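Local coordinates for protein N-acetylgalactosaminyltransferase 7 (Homo sapiens, PDB 6IWR) that combines a glycosyltransferase domain of the GT-A fold with a ricin-type beta-trefoil lectin domain in one polypeptide chain, at residues P89-K94 with M122-R127; G114-A119 with N274-E279; Y239-C244 with V378-R383. All blocks are in the same frame, centred on the assembly; numbering follows the deposited sequence.

Interaction 1 (P89-K94 with M122-R127); sequences PGEKAK and MISLDR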
loop_
_atom_site.group_PDB
_atom_site.type_symbol
_atom_site.label_atom_id
_atom_site.label_comp_id
_atom_site.label_asym_id
_atom_site.label_seq_id
_atom_site.Cartn_x
_atom_site.Cartn_y
_atom_site.Cartn_z
ATOM N N PRO A 89 -8.075 -27.119 -17.600
ATOM C CA PRO A 89 -7.198 -25.971 -17.363
ATOM C C PRO A 89 -6.423 -26.095 -16.054
ATOM O O PRO A 89 -6.893 -26.737 -15.123
ATOM C CB PRO A 89 -8.180 -24.816 -17.262
ATOM C CG PRO A 89 -9.310 -25.407 -16.523
ATOM C CD PRO A 89 -9.421 -26.847 -17.050
ATOM N N GLY A 90 -5.264 -25.465 -15.953
ATOM C CA GLY A 90 -4.450 -25.646 -14.775
ATOM C C GLY A 90 -3.351 -26.676 -14.926
ATOM O O GLY A 90 -2.414 -26.694 -14.107
ATOM N N GLU A 91 -3.432 -27.500 -15.948
ATOM C CA GLU A 91 -2.453 -28.531 -16.169
ATOM C C GLU A 91 -1.589 -28.126 -17.343
ATOM O O GLU A 91 -2.058 -27.492 -18.270
ATOM C CB GLU A 91 -3.138 -29.868 -16.460
ATOM C CG GLU A 91 -4.644 -29.923 -16.255
ATOM C CD GLU A 91 -5.087 -31.083 -15.391
ATOM O OE1 GLU A 91 -6.237 -31.104 -14.952
ATOM O OE2 GLU A 91 -4.284 -31.972 -15.138
ATOM N N LYS A 92 -0.322 -28.491 -17.337
ATOM C CA LYS A 92 0.362 -29.079 -16.222
ATOM C C LYS A 92 0.869 -27.914 -15.430
ATOM O O LYS A 92 2.043 -27.594 -15.445
ATOM C CB LYS A 92 1.533 -29.924 -16.714
ATOM C CG LYS A 92 1.908 -29.796 -18.188
ATOM C CD LYS A 92 0.783 -30.278 -19.077
ATOM C CE LYS A 92 1.107 -31.609 -19.714
ATOM N NZ LYS A 92 0.806 -31.613 -21.167
ATOM N N ALA A 93 -0.036 -27.264 -14.733
ATOM C CA ALA A 93 0.233 -25.966 -14.167
ATOM C C ALA A 93 0.516 -24.897 -15.214
ATOM O O ALA A 93 1.304 -24.011 -14.970
ATOM C CB ALA A 93 1.367 -26.048 -13.173
ATOM N N LYS A 94 -0.142 -24.963 -16.368
ATOM C CA LYS A 94 -0.169 -23.817 -17.242
ATOM C C LYS A 94 -0.904 -22.724 -16.519
ATOM O O LYS A 94 -1.856 -23.009 -15.835
ATOM C CB LYS A 94 -0.921 -24.169 -18.519
ATOM C CG LYS A 94 -0.092 -24.103 -19.778
ATOM C CD LYS A 94 -0.780 -23.260 -20.834
ATOM C CE LYS A 94 -2.192 -23.743 -21.101
ATOM N NZ LYS A 94 -2.712 -23.279 -22.412
ATOM N N MET A 122 -11.870 -24.004 -11.024
ATOM C CA MET A 122 -11.973 -24.672 -12.320
ATOM C C MET A 122 -10.774 -25.550 -12.652
ATOM O O MET A 122 -10.795 -26.236 -13.682
ATOM C CB MET A 122 -12.204 -23.665 -13.454
ATOM C CG MET A 122 -11.823 -22.251 -13.201
ATOM S SD MET A 122 -12.303 -21.250 -14.632
ATOM C CE MET A 122 -13.867 -20.572 -14.094
ATOM N N ILE A 123 -9.736 -25.552 -11.797
ATOM C CA ILE A 123 -8.587 -26.436 -11.933
ATOM C C ILE A 123 -8.902 -27.721 -11.181
ATOM O O ILE A 123 -9.470 -27.688 -10.088
ATOM C CB ILE A 123 -7.312 -25.753 -11.402
ATOM C CG1 ILE A 123 -7.131 -24.372 -12.070
ATOM C CG2 ILE A 123 -6.078 -26.659 -11.568
ATOM C CD1 ILE A 123 -5.921 -23.549 -11.589
ATOM N N SER A 124 -8.594 -28.860 -11.783
ATOM C CA SER A 124 -8.873 -30.141 -11.140
ATOM C C SER A 124 -8.188 -30.246 -9.777
ATOM O O SER A 124 -7.091 -29.721 -9.569
ATOM C CB SER A 124 -8.412 -31.307 -12.033
ATOM O OG SER A 124 -8.476 -32.542 -11.335
ATOM N N LEU A 125 -8.838 -30.942 -8.842
ATOM C CA LEU A 125 -8.144 -31.303 -7.612
ATOM C C LEU A 125 -7.007 -32.293 -7.858
ATOM O O LEU A 125 -6.090 -32.373 -7.029
ATOM C CB LEU A 125 -9.116 -31.891 -6.603
ATOM C CG LEU A 125 -10.275 -30.970 -6.242
ATOM C CD1 LEU A 125 -11.274 -31.722 -5.360
ATOM C CD2 LEU A 125 -9.754 -29.718 -5.577
ATOM N N ASP A 126 -7.038 -33.024 -8.981
ATOM C CA ASP A 126 -6.046 -34.041 -9.319
ATOM C C ASP A 126 -5.131 -33.604 -10.461
ATOM O O ASP A 126 -4.554 -34.429 -11.167
ATOM C CB ASP A 126 -6.745 -35.352 -9.679
ATOM C CG ASP A 126 -7.597 -35.879 -8.545
ATOM O OD1 ASP A 126 -7.085 -36.012 -7.405
ATOM O OD2 ASP A 126 -8.798 -36.140 -8.789
ATOM N N ARG A 127 -4.982 -32.307 -10.647
ATOM C CA ARG A 127 -4.231 -31.817 -11.784
ATOM C C ARG A 127 -2.788 -32.274 -11.713
ATOM O O ARG A 127 -2.243 -32.510 -10.634
ATOM C CB ARG A 127 -4.283 -30.293 -11.846
ATOM C CG ARG A 127 -3.445 -29.599 -10.774
ATOM C CD ARG A 127 -3.169 -28.245 -11.264
ATOM N NE ARG A 127 -2.414 -27.424 -10.344
ATOM C CZ ARG A 127 -2.171 -26.132 -10.564
ATOM N NH1 ARG A 127 -1.469 -25.425 -9.691
ATOM N NH2 ARG A 127 -2.647 -25.552 -11.659
#
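R127 turns toward the 89-94 loop and loses more surface there than any other residue. Its CB lies against the carboxylate of E91, 3.7 Å from E91 CD. At chi1 73° the chain starts out over its own backbone, then runs straight to NE. This carries the guanidinium past G90 to A93, whose CB sits over the rim of one of its faces. A bond from R127 NH2 to G90 O is weak, and doubtful because that oxygen is not securely placed. Firmer partners lie outside the segments: NE pairs with E245 in a salt bridge, and NH1 probably donates to Y278 O.

P89 comes next. It follows a cis peptide bond, and its CG and CD lie 3.3 and 3.7 Å from M122 O.

E91 and R127 carry opposite charges but form no salt bridge, with E91 OE2 6.9 Å from R127 NE. The flat groups are turned 75° apart. The carboxylate instead accepts from backbone N-H groups: OE1 from V85, OE2 from G84 and S128. OE2 also meets R127 CA at 3.4 Å, and OE1 meets S124 CB at 3.6 Å.

Both segments are loops. One leads to helix 103-113, the other follows helix 117-122, so the contact closes a largely helical excursion of 27 residues. S124 to R127 form a type I beta turn. In it S124 OG accepts from D126 N at 2.8 Å, an ST turn.

I123 CG2 touches G90 CA at 3.7 Å. G90 has a positive phi of 97°, which favours glycine.

Interaction 2 (G114-A119 with N274-E279); sequences GFNMVA and NGNTYE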
loop_
_atom_site.group_PDB
_atom_site.type_symbol
_atom_site.label_atom_id
_atom_site.label_comp_id
_atom_site.label_asym_id
_atom_site.label_seq_id
_atom_site.Cartn_x
_atom_site.Cartn_y
_atom_site.Cartn_z
ATOM N N GLY A 114 -8.306 -14.342 -0.192
ATOM C CA GLY A 114 -6.944 -13.982 -0.513
ATOM C C GLY A 114 -6.371 -14.715 -1.701
ATOM O O GLY A 114 -5.268 -14.380 -2.143
ATOM N N PHE A 115 -7.081 -15.702 -2.230
ATOM C CA PHE A 115 -6.725 -16.350 -3.479
ATOM C C PHE A 115 -7.856 -16.169 -4.480
ATOM O O PHE A 115 -9.011 -15.932 -4.122
ATOM C CB PHE A 115 -6.452 -17.839 -3.283
ATOM C CG PHE A 115 -5.496 -18.126 -2.183
ATOM C CD1 PHE A 115 -4.259 -17.498 -2.146
ATOM C CD2 PHE A 115 -5.826 -19.021 -1.172
ATOM C CE1 PHE A 115 -3.347 -17.762 -1.138
ATOM C CE2 PHE A 115 -4.919 -19.281 -0.137
ATOM C CZ PHE A 115 -3.675 -18.651 -0.132
ATOM N N ASN A 116 -7.492 -16.242 -5.751
ATOM C CA ASN A 116 -8.450 -16.263 -6.847
ATOM C C ASN A 116 -9.160 -17.604 -6.791
ATOM O O ASN A 116 -8.721 -18.574 -7.405
ATOM C CB ASN A 116 -7.718 -16.079 -8.165
ATOM C CG ASN A 116 -8.640 -15.922 -9.326
ATOM O OD1 ASN A 116 -8.258 -15.329 -10.343
ATOM N ND2 ASN A 116 -9.868 -16.431 -9.197
ATOM N N MET A 117 -10.274 -17.677 -6.061
ATOM C CA MET A 117 -10.927 -18.975 -5.929
ATOM C C MET A 117 -11.743 -19.345 -7.160
ATOM O O MET A 117 -11.994 -20.537 -7.387
ATOM C CB MET A 117 -11.812 -19.021 -4.699
ATOM C CG MET A 117 -11.031 -19.120 -3.410
ATOM S SD MET A 117 -10.082 -20.646 -3.183
ATOM C CE MET A 117 -11.353 -21.857 -3.539
ATOM N N VAL A 118 -12.184 -18.365 -7.961
ATOM C CA VAL A 118 -12.890 -18.749 -9.175
ATOM C C VAL A 118 -11.944 -19.502 -10.096
ATOM O O VAL A 118 -12.302 -20.545 -10.659
ATOM C CB VAL A 118 -13.545 -17.533 -9.864
ATOM C CG1 VAL A 118 -13.665 -16.354 -8.911
ATOM C CG2 VAL A 118 -12.826 -17.146 -11.153
ATOM N N ALA A 119 -10.696 -19.037 -10.201
ATOM C CA ALA A 119 -9.686 -19.775 -10.951
ATOM C C ALA A 119 -9.427 -21.140 -10.321
ATOM O O ALA A 119 -9.553 -22.174 -10.996
ATOM C CB ALA A 119 -8.401 -18.962 -11.051
ATOM N N ASN A 274 1.222 -19.395 -7.844
ATOM C CA ASN A 274 0.648 -18.072 -8.038
ATOM C C ASN A 274 -0.825 -18.055 -7.655
ATOM O O ASN A 274 -1.640 -18.757 -8.265
ATOM C CB ASN A 274 0.824 -17.648 -9.482
ATOM C CG ASN A 274 0.432 -16.236 -9.692
ATOM O OD1 ASN A 274 -0.701 -15.852 -9.422
ATOM N ND2 ASN A 274 1.364 -15.433 -10.157
ATOM N N GLY A 275 -1.175 -17.236 -6.658
ATOM C CA GLY A 275 -2.534 -17.202 -6.122
ATOM C C GLY A 275 -3.589 -16.716 -7.100
ATOM O O GLY A 275 -4.794 -16.818 -6.828
ATOM N N ASN A 276 -3.166 -16.176 -8.227
ATOM C CA ASN A 276 -4.104 -15.728 -9.230
ATOM C C ASN A 276 -4.227 -16.702 -10.397
ATOM O O ASN A 276 -5.335 -17.108 -10.743
ATOM C CB ASN A 276 -3.656 -14.345 -9.689
ATOM C CG ASN A 276 -4.544 -13.782 -10.729
ATOM O OD1 ASN A 276 -5.776 -13.913 -10.655
ATOM N ND2 ASN A 276 -3.943 -13.177 -11.741
ATOM N N THR A 277 -3.106 -17.131 -10.982
ATOM C CA THR A 277 -3.109 -17.954 -12.182
ATOM C C THR A 277 -2.639 -19.389 -11.962
ATOM O O THR A 277 -2.835 -20.234 -12.847
ATOM C CB THR A 277 -2.231 -17.290 -13.245
ATOM O OG1 THR A 277 -0.983 -16.890 -12.646
ATOM C CG2 THR A 277 -2.961 -16.061 -13.810
ATOM N N TYR A 278 -1.996 -19.673 -10.832
ATOM C CA TYR A 278 -1.721 -20.995 -10.303
ATOM C C TYR A 278 -0.583 -21.715 -10.995
ATOM O O TYR A 278 -0.431 -22.916 -10.778
ATOM C CB TYR A 278 -2.977 -21.866 -10.316
ATOM C CG TYR A 278 -3.916 -21.369 -9.271
ATOM C CD1 TYR A 278 -4.788 -20.329 -9.545
ATOM C CD2 TYR A 278 -3.881 -21.876 -7.979
ATOM C CE1 TYR A 278 -5.639 -19.846 -8.593
ATOM C CE2 TYR A 278 -4.730 -21.389 -7.014
ATOM C CZ TYR A 278 -5.599 -20.367 -7.341
ATOM O OH TYR A 278 -6.435 -19.869 -6.396
ATOM N N GLU A 279 0.218 -21.025 -11.800
ATOM C CA GLU A 279 1.447 -21.631 -12.293
ATOM C C GLU A 279 2.472 -21.622 -11.171
ATOM O O GLU A 279 2.399 -20.802 -10.255
ATOM C CB GLU A 279 1.979 -20.887 -13.524
ATOM C CG GLU A 279 2.837 -19.669 -13.228
ATOM C CD GLU A 279 2.013 -18.421 -12.917
ATOM O OE1 GLU A 279 0.818 -18.569 -12.563
ATOM O OE2 GLU A 279 2.553 -17.289 -13.029
#
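The hydroxyl OH of Y278 donates to N116 O at 2.8 Å. It comes from above the carbonyl plane, 58° out of it. N116 stands at the N-cap position of helix 117-122 and is the centre of an inverse gamma turn. The contact therefore joins the start of this helix to the loop between strands 264-274 and 280-281. A second bond runs the other way: N116 N donates to G275 O at 3.0 Å, nearly straight at 161°.

With chi1 -71° the Y278 ring swings to the N side of its own backbone, which brings CE1 to A119 CB at 3.8 Å. That same methyl group touches N276 O at 3.6 Å. F115 CB, in the loop just before the helix, lies 3.7 Å from Y278 OH. The F115 ring makes an edge-to-face pair with H243. On the far end of the loop, E279 OE2 bonds to H573 of the second subunit.

The loop is held in shape by N274. Its OD1 accepts from N276 N at 2.8 Å, in the carbonyl plane, which makes an Asx turn. The same oxygen accepts from T277 N at 3.1 Å, with that donor above the plane.

Interaction 3 (Y239-C244 with V378-R383); sequences YLDAHC and VGHIYR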
loop_
_atom_site.group_PDB
_atom_site.type_symbol
_atom_site.label_atom_id
_atom_site.label_comp_id
_atom_site.label_asym_id
_atom_site.label_seq_id
_atom_site.Cartn_x
_atom_site.Cartn_y
_atom_site.Cartn_z
ATOM N N TYR A 239 4.371 -31.603 8.359
ATOM C CA TYR A 239 3.445 -30.481 8.355
ATOM C C TYR A 239 3.370 -29.847 6.970
ATOM O O TYR A 239 4.382 -29.719 6.275
ATOM C CB TYR A 239 3.867 -29.439 9.399
ATOM C CG TYR A 239 3.650 -29.915 10.801
ATOM C CD1 TYR A 239 2.437 -29.700 11.437
ATOM C CD2 TYR A 239 4.652 -30.606 11.482
ATOM C CE1 TYR A 239 2.210 -30.164 12.740
ATOM C CE2 TYR A 239 4.448 -31.075 12.772
ATOM C CZ TYR A 239 3.216 -30.857 13.401
ATOM O OH TYR A 239 2.984 -31.322 14.687
ATOM N N LEU A 240 2.157 -29.433 6.592
ATOM C CA LEU A 240 1.835 -28.848 5.294
ATOM C C LEU A 240 0.789 -27.755 5.468
ATOM O O LEU A 240 -0.219 -27.981 6.142
ATOM C CB LEU A 240 1.283 -29.922 4.342
ATOM C CG LEU A 240 2.127 -30.438 3.172
ATOM C CD1 LEU A 240 3.576 -30.252 3.447
ATOM C CD2 LEU A 240 1.825 -31.894 2.914
ATOM N N ASP A 241 1.016 -26.586 4.849
ATOM C CA ASP A 241 0.005 -25.521 4.765
ATOM C C ASP A 241 -1.265 -26.093 4.119
ATOM O O ASP A 241 -1.229 -27.097 3.409
ATOM C CB ASP A 241 0.518 -24.300 3.939
ATOM C CG ASP A 241 0.886 -23.044 4.808
ATOM O OD1 ASP A 241 1.414 -23.291 5.919
ATOM O OD2 ASP A 241 0.675 -21.830 4.380
ATOM N N ALA A 242 -2.405 -25.448 4.356
ATOM C CA ALA A 242 -3.616 -25.949 3.713
ATOM C C ALA A 242 -3.754 -25.492 2.257
ATOM O O ALA A 242 -4.802 -25.713 1.641
ATOM C CB ALA A 242 -4.850 -25.550 4.520
ATOM N N HIS A 243 -2.722 -24.884 1.680
ATOM C CA HIS A 243 -2.735 -24.423 0.297
ATOM C C HIS A 243 -1.401 -24.807 -0.355
ATOM O O HIS A 243 -0.605 -23.964 -0.771
ATOM C CB HIS A 243 -3.007 -22.913 0.229
ATOM C CG HIS A 243 -2.481 -22.150 1.412
ATOM N ND1 HIS A 243 -3.294 -21.686 2.421
ATOM C CD2 HIS A 243 -1.214 -21.810 1.763
ATOM C CE1 HIS A 243 -2.552 -21.081 3.335
ATOM N NE2 HIS A 243 -1.284 -21.141 2.960
ATOM N N CYS A 244 -1.159 -26.118 -0.452
ATOM C CA CYS A 244 0.079 -26.661 -0.997
ATOM C C CYS A 244 -0.205 -27.692 -2.087
ATOM O O CYS A 244 -1.265 -28.329 -2.116
ATOM C CB CYS A 244 0.927 -27.312 0.106
ATOM S SG CYS A 244 1.439 -26.138 1.334
ATOM N N VAL A 378 7.713 -28.529 -2.653
ATOM C CA VAL A 378 6.305 -28.337 -2.367
ATOM C C VAL A 378 5.936 -26.927 -2.770
ATOM O O VAL A 378 6.679 -25.980 -2.487
ATOM C CB VAL A 378 5.970 -28.572 -0.891
ATOM C CG1 VAL A 378 4.462 -28.440 -0.698
ATOM C CG2 VAL A 378 6.488 -29.936 -0.449
ATOM N N GLY A 379 4.802 -26.800 -3.456
ATOM C CA GLY A 379 4.291 -25.506 -3.829
ATOM C C GLY A 379 3.336 -24.985 -2.767
ATOM O O GLY A 379 2.525 -25.726 -2.206
ATOM N N HIS A 380 3.454 -23.685 -2.494
ATOM C CA HIS A 380 2.677 -22.985 -1.481
ATOM C C HIS A 380 2.042 -21.797 -2.185
ATOM O O HIS A 380 2.745 -21.030 -2.848
ATOM C CB HIS A 380 3.588 -22.550 -0.306
ATOM C CG HIS A 380 2.898 -21.737 0.749
ATOM N ND1 HIS A 380 2.944 -20.362 0.773
ATOM C CD2 HIS A 380 2.144 -22.101 1.815
ATOM C CE1 HIS A 380 2.234 -19.910 1.795
ATOM N NE2 HIS A 380 1.738 -20.946 2.449
ATOM N N ILE A 381 0.718 -21.664 -2.091
ATOM C CA ILE A 381 0.064 -20.520 -2.718
ATOM C C ILE A 381 0.326 -19.274 -1.893
ATOM O O ILE A 381 0.164 -19.272 -0.666
ATOM C CB ILE A 381 -1.445 -20.731 -2.856
ATOM C CG1 ILE A 381 -1.763 -22.147 -3.322
ATOM C CG2 ILE A 381 -1.999 -19.681 -3.805
ATOM C CD1 ILE A 381 -3.226 -22.465 -3.297
ATOM N N TYR A 382 0.671 -18.188 -2.564
ATOM C CA TYR A 382 0.994 -16.956 -1.871
ATOM C C TYR A 382 -0.143 -15.963 -2.045
ATOM O O TYR A 382 -0.616 -15.746 -3.172
ATOM C CB TYR A 382 2.327 -16.400 -2.371
ATOM C CG TYR A 382 3.504 -17.112 -1.699
ATOM C CD1 TYR A 382 3.816 -16.862 -0.365
ATOM C CD2 TYR A 382 4.281 -18.053 -2.390
ATOM C CE1 TYR A 382 4.884 -17.503 0.265
ATOM C CE2 TYR A 382 5.356 -18.704 -1.767
ATOM C CZ TYR A 382 5.652 -18.423 -0.433
ATOM O OH TYR A 382 6.703 -19.050 0.207
ATOM N N ARG A 383 -0.569 -15.370 -0.924
ATOM C CA ARG A 383 -1.743 -14.509 -0.864
ATOM C C ARG A 383 -1.623 -13.311 -1.789
ATOM O O ARG A 383 -0.535 -12.856 -2.126
ATOM C CB ARG A 383 -1.966 -13.985 0.546
ATOM C CG ARG A 383 -3.366 -14.196 1.058
ATOM C CD ARG A 383 -3.272 -15.195 2.192
ATOM N NE ARG A 383 -4.426 -16.073 2.325
ATOM C CZ ARG A 383 -4.434 -17.122 3.143
ATOM N NH1 ARG A 383 -3.350 -17.393 3.855
ATOM N NH2 ARG A 383 -5.502 -17.911 3.252
#
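Two imidazoles, H380 and H243, close on D241 OD2. H380 NE2 is modelled 2.4 Å from D241 OD2, too short for the length to be trusted, so the nature of this contact is doubtful. Within its own segment, H243 NE2 makes a weak bond to the same oxygen. The two imidazoles lie side by side, with H243 NE2 3.1 Å from H380 NE2. Their planes are 67° apart. H380 has its CG anti to the backbone N (chi1 176°), and the edge of its ring faces D241 OD2. H243 ND1 is weakly bonded to E158.

Between the backbones, I381 N donates to H243 O at 3.0 Å, and the bond is nearly straight at 168°. C244 and H380 form an antiparallel non-hydrogen-bonded pair, so strand 244-246 runs alongside strand 376-382.

The apolar contacts flank this pairing. C244 CB touches V378 CG1 at 3.8 Å, and I381 CD1 packs on H243 CB at 3.6 Å. The C244 sulfur lies at the edge of the H380 ring.

The D241 side chain is about 3 Å from the bound manganese ion. D241, A242 and H243, near the C-terminal end of strand 236-240, fit the Asp-X-His motif of this GT-A family. As in its relatives, this motif together with a histidine such as H380 probably forms the manganese site.

Overall arrangement
The three contacts form a chain leading to the manganese ion. Interaction 1 touches interaction 2 at the end of the 274-279 loop: I123 CD1 packs on Y278 CB at 3.6 Å, and A93 O lies 3.5 Å from E279 CB. Interaction 2 in turn touches interaction 3 mainly through I381, whose CG2 lies 3.4 Å from G275 CA and 3.6 Å from F115 CE1. F115 CE1 also meets R383 CA at 3.6 Å. Interactions 1 and 3 do not touch; their nearest atoms are about 7 Å apart. The manganese belongs with interaction 3. The side chain of F115 in interaction 2 is about 7 Å from the ion.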